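Local coordinates for protein SAM-dependent methyltransferase (Geobacter sulfurreducens, PDB 5BP7) that binds S-adenosyl-L-homocysteine and is probably a methyltransferase that uses S-adenosylmethionine as methyl donor, at residues L100-E104 with L105-D109. Numbering follows the deposited sequence.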
ATOM      1  N   LEU A 100      16.754   6.059  -4.456  1.00 39.46           N
ATOM      2  CA  LEU A 100      17.232   5.839  -5.829  1.00 40.02           C
ATOM      3  C   LEU A 100      16.200   6.260  -6.874  1.00 38.82           C
ATOM      4  O   LEU A 100      16.533   6.890  -7.878  1.00 39.05           O
ATOM      5  CB  LEU A 100      17.571   4.377  -6.069  1.00 40.86           C
ATOM      6  CG  LEU A 100      18.878   3.910  -5.446  1.00 43.55           C
ATOM      7  CD1 LEU A 100      18.922   2.391  -5.416  1.00 44.24           C
ATOM      8  CD2 LEU A 100      20.107   4.453  -6.174  1.00 45.05           C
ATOM      9  N   ARG A 101      14.944   5.914  -6.624  1.00 37.03           N
ATOM     10  CA  ARG A 101      13.874   6.266  -7.534  1.00 36.57           C
ATOM     11  C   ARG A 101      13.726   7.783  -7.677  1.00 37.13           C
ATOM     12  O   ARG A 101      13.570   8.299  -8.797  1.00 37.48           O
ATOM     13  CB  ARG A 101      12.552   5.652  -7.055  1.00 35.59           C
ATOM     14  CG  ARG A 101      11.396   5.701  -8.050  1.00 35.36           C
ATOM     15  CD  ARG A 101      11.700   4.912  -9.316  1.00 35.50           C
ATOM     16  NE  ARG A 101      10.483   4.774 -10.105  1.00 34.92           N
ATOM     17  CZ  ARG A 101      10.398   4.843 -11.431  1.00 35.27           C
ATOM     18  NH1 ARG A 101      11.469   5.039 -12.193  1.00 36.48           N
ATOM     19  NH2 ARG A 101       9.216   4.719 -12.004  1.00 34.92           N
ATOM     20  N   ALA A 102      13.768   8.488  -6.546  1.00 36.36           N
ATOM     21  CA  ALA A 102      13.682   9.949  -6.541  1.00 37.36           C
ATOM     22  C   ALA A 102      14.794  10.606  -7.379  1.00 40.10           C
ATOM     23  O   ALA A 102      14.546  11.529  -8.157  1.00 39.43           O
ATOM     24  CB  ALA A 102      13.727  10.470  -5.117  1.00 37.05           C
ATOM     25  N   GLU A 103      16.003  10.079  -7.246  1.00 43.04           N
ATOM     26  CA  GLU A 103      17.113  10.537  -8.065  1.00 47.52           C
ATOM     27  C   GLU A 103      16.917  10.212  -9.526  1.00 48.12           C
ATOM     28  O   GLU A 103      17.051  11.084 -10.370  1.00 49.11           O
ATOM     29  CB  GLU A 103      18.424   9.944  -7.583  1.00 51.22           C
ATOM     30  CG  GLU A 103      18.856  10.584  -6.308  1.00 53.71           C
ATOM     31  CD  GLU A 103      20.260  10.144  -5.991  1.00 58.13           C
ATOM     32  OE1 GLU A 103      21.194  10.902  -6.340  1.00 60.68           O
ATOM     33  OE2 GLU A 103      20.415   9.035  -5.447  1.00 60.67           O
ATOM     34  N   GLU A 104      16.588   8.961  -9.809  1.00 49.09           N
ATOM     35  CA  GLU A 104      16.292   8.542 -11.164  1.00 50.40           C
ATOM     36  C   GLU A 104      15.293   9.466 -11.879  1.00 49.34           C
ATOM     37  O   GLU A 104      15.450   9.748 -13.066  1.00 50.79           O
ATOM     38  CB  GLU A 104      15.738   7.126 -11.140  1.00 51.34           C
ATOM     39  CG  GLU A 104      15.571   6.529 -12.516  1.00 53.90           C
ATOM     40  CD  GLU A 104      14.959   5.146 -12.491  1.00 55.43           C
ATOM     41  OE1 GLU A 104      14.435   4.705 -11.432  1.00 53.94           O
ATOM     42  OE2 GLU A 104      15.017   4.491 -13.564  1.00 60.48           O
ATOM     43  N   LEU A 105      14.260   9.917 -11.171  1.00 46.47           N
ATOM     44  CA  LEU A 105      13.233  10.778 -11.769  1.00 45.45           C
ATOM     45  C   LEU A 105      13.456  12.288 -11.586  1.00 45.42           C
ATOM     46  O   LEU A 105      12.617  13.073 -11.983  1.00 45.42           O
ATOM     47  CB  LEU A 105      11.862  10.397 -11.219  1.00 44.37           C
ATOM     48  CG  LEU A 105      11.393   8.961 -11.434  1.00 43.65           C
ATOM     49  CD1 LEU A 105       9.987   8.830 -10.883  1.00 43.18           C
ATOM     50  CD2 LEU A 105      11.418   8.553 -12.896  1.00 44.37           C
ATOM     51  N   GLY A 106      14.583  12.690 -11.018  1.00 45.12           N
ATOM     52  CA  GLY A 106      14.895  14.108 -10.845  1.00 45.49           C
ATOM     53  C   GLY A 106      14.058  14.833  -9.801  1.00 44.29           C
ATOM     54  O   GLY A 106      13.856  16.026  -9.909  1.00 44.09           O
ATOM     55  N   VAL A 107      13.584  14.117  -8.789  1.00 43.36           N
ATOM     56  CA  VAL A 107      12.721  14.711  -7.751  1.00 42.15           C
ATOM     57  C   VAL A 107      13.246  14.498  -6.328  1.00 42.11           C
ATOM     58  O   VAL A 107      12.482  14.586  -5.364  1.00 42.00           O
ATOM     59  CB  VAL A 107      11.264  14.197  -7.870  1.00 40.95           C
ATOM     60  CG1 VAL A 107      10.659  14.606  -9.210  1.00 41.40           C
ATOM     61  CG2 VAL A 107      11.192  12.688  -7.681  1.00 40.18           C
ATOM     62  N   ALA A 108      14.545  14.241  -6.190  1.00 43.09           N
ATOM     63  CA  ALA A 108      15.164  14.046  -4.879  1.00 44.08           C
ATOM     64  C   ALA A 108      15.094  15.277  -3.969  1.00 44.56           C
ATOM     65  O   ALA A 108      15.069  15.141  -2.762  1.00 44.09           O
ATOM     66  CB  ALA A 108      16.609  13.621  -5.040  1.00 45.60           C
ATOM     67  N   ASP A 109      15.048  16.467  -4.553  1.00 46.51           N
ATOM     68  CA  ASP A 109      14.842  17.698  -3.773  1.00 48.33           C
ATOM     69  C   ASP A 109      13.379  17.975  -3.406  1.00 46.86           C
ATOM     70  O   ASP A 109      13.104  18.892  -2.656  1.00 46.97           O
ATOM     71  CB  ASP A 109      15.466  18.929  -4.472  1.00 51.38           C
ATOM     72  CG  ASP A 109      14.889  19.203  -5.872  1.00 53.26           C
ATOM     73  OD1 ASP A 109      14.236  18.324  -6.498  1.00 53.53           O
ATOM     74  OD2 ASP A 109      15.153  20.311  -6.380  1.00 56.99           O
TER
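The carbonyl oxygen of A102 accepts the backbone N-H of V107, with 2.8 Å from O to N and an angle of 162° at the hydrogen. Two further backbone bonds close the end of helix 92-104. L105 N reaches R101 O at 3.0 Å, the last regular helical bond. G106 N bonds to E103 O, which it meets from above the carbonyl plane. The left-handed backbone at G106 (phi 71°) is one a glycine adopts easily. With the V107 to A102 (6→1) and G106 to E103 (5→2) bonds, it makes a Schellman motif. In this Rossmann-like methyltransferase fold, the motif ends the helix, and the chain then leads into strand 111-115, outermost in the sheet. The guanidinium of R101 has L105 over one face, with CD1 4.0 Å above the plane and over its centre. CD2 of the same leucine lies 3.6 Å from R101 NH1. The R101 chain starts with CG anti to the backbone N (chi1 -168°) and bends at chi2, which brings its end back beside L105. At the guanidinium edge, NH1 forms a salt bridge with E104 OE1 at 3.1 Å. The carboxylate is met from above its plane. NH2 makes a salt bridge with E72 OE2 at the start of helix 72-81, so R101 ties two helices together. A102 CB packs 4.2 Å from V107 CG2 and 4.3 Å from A108 CB. A102 and V107 are buried and also touch helix 72-81, at C75 and A78 respectively.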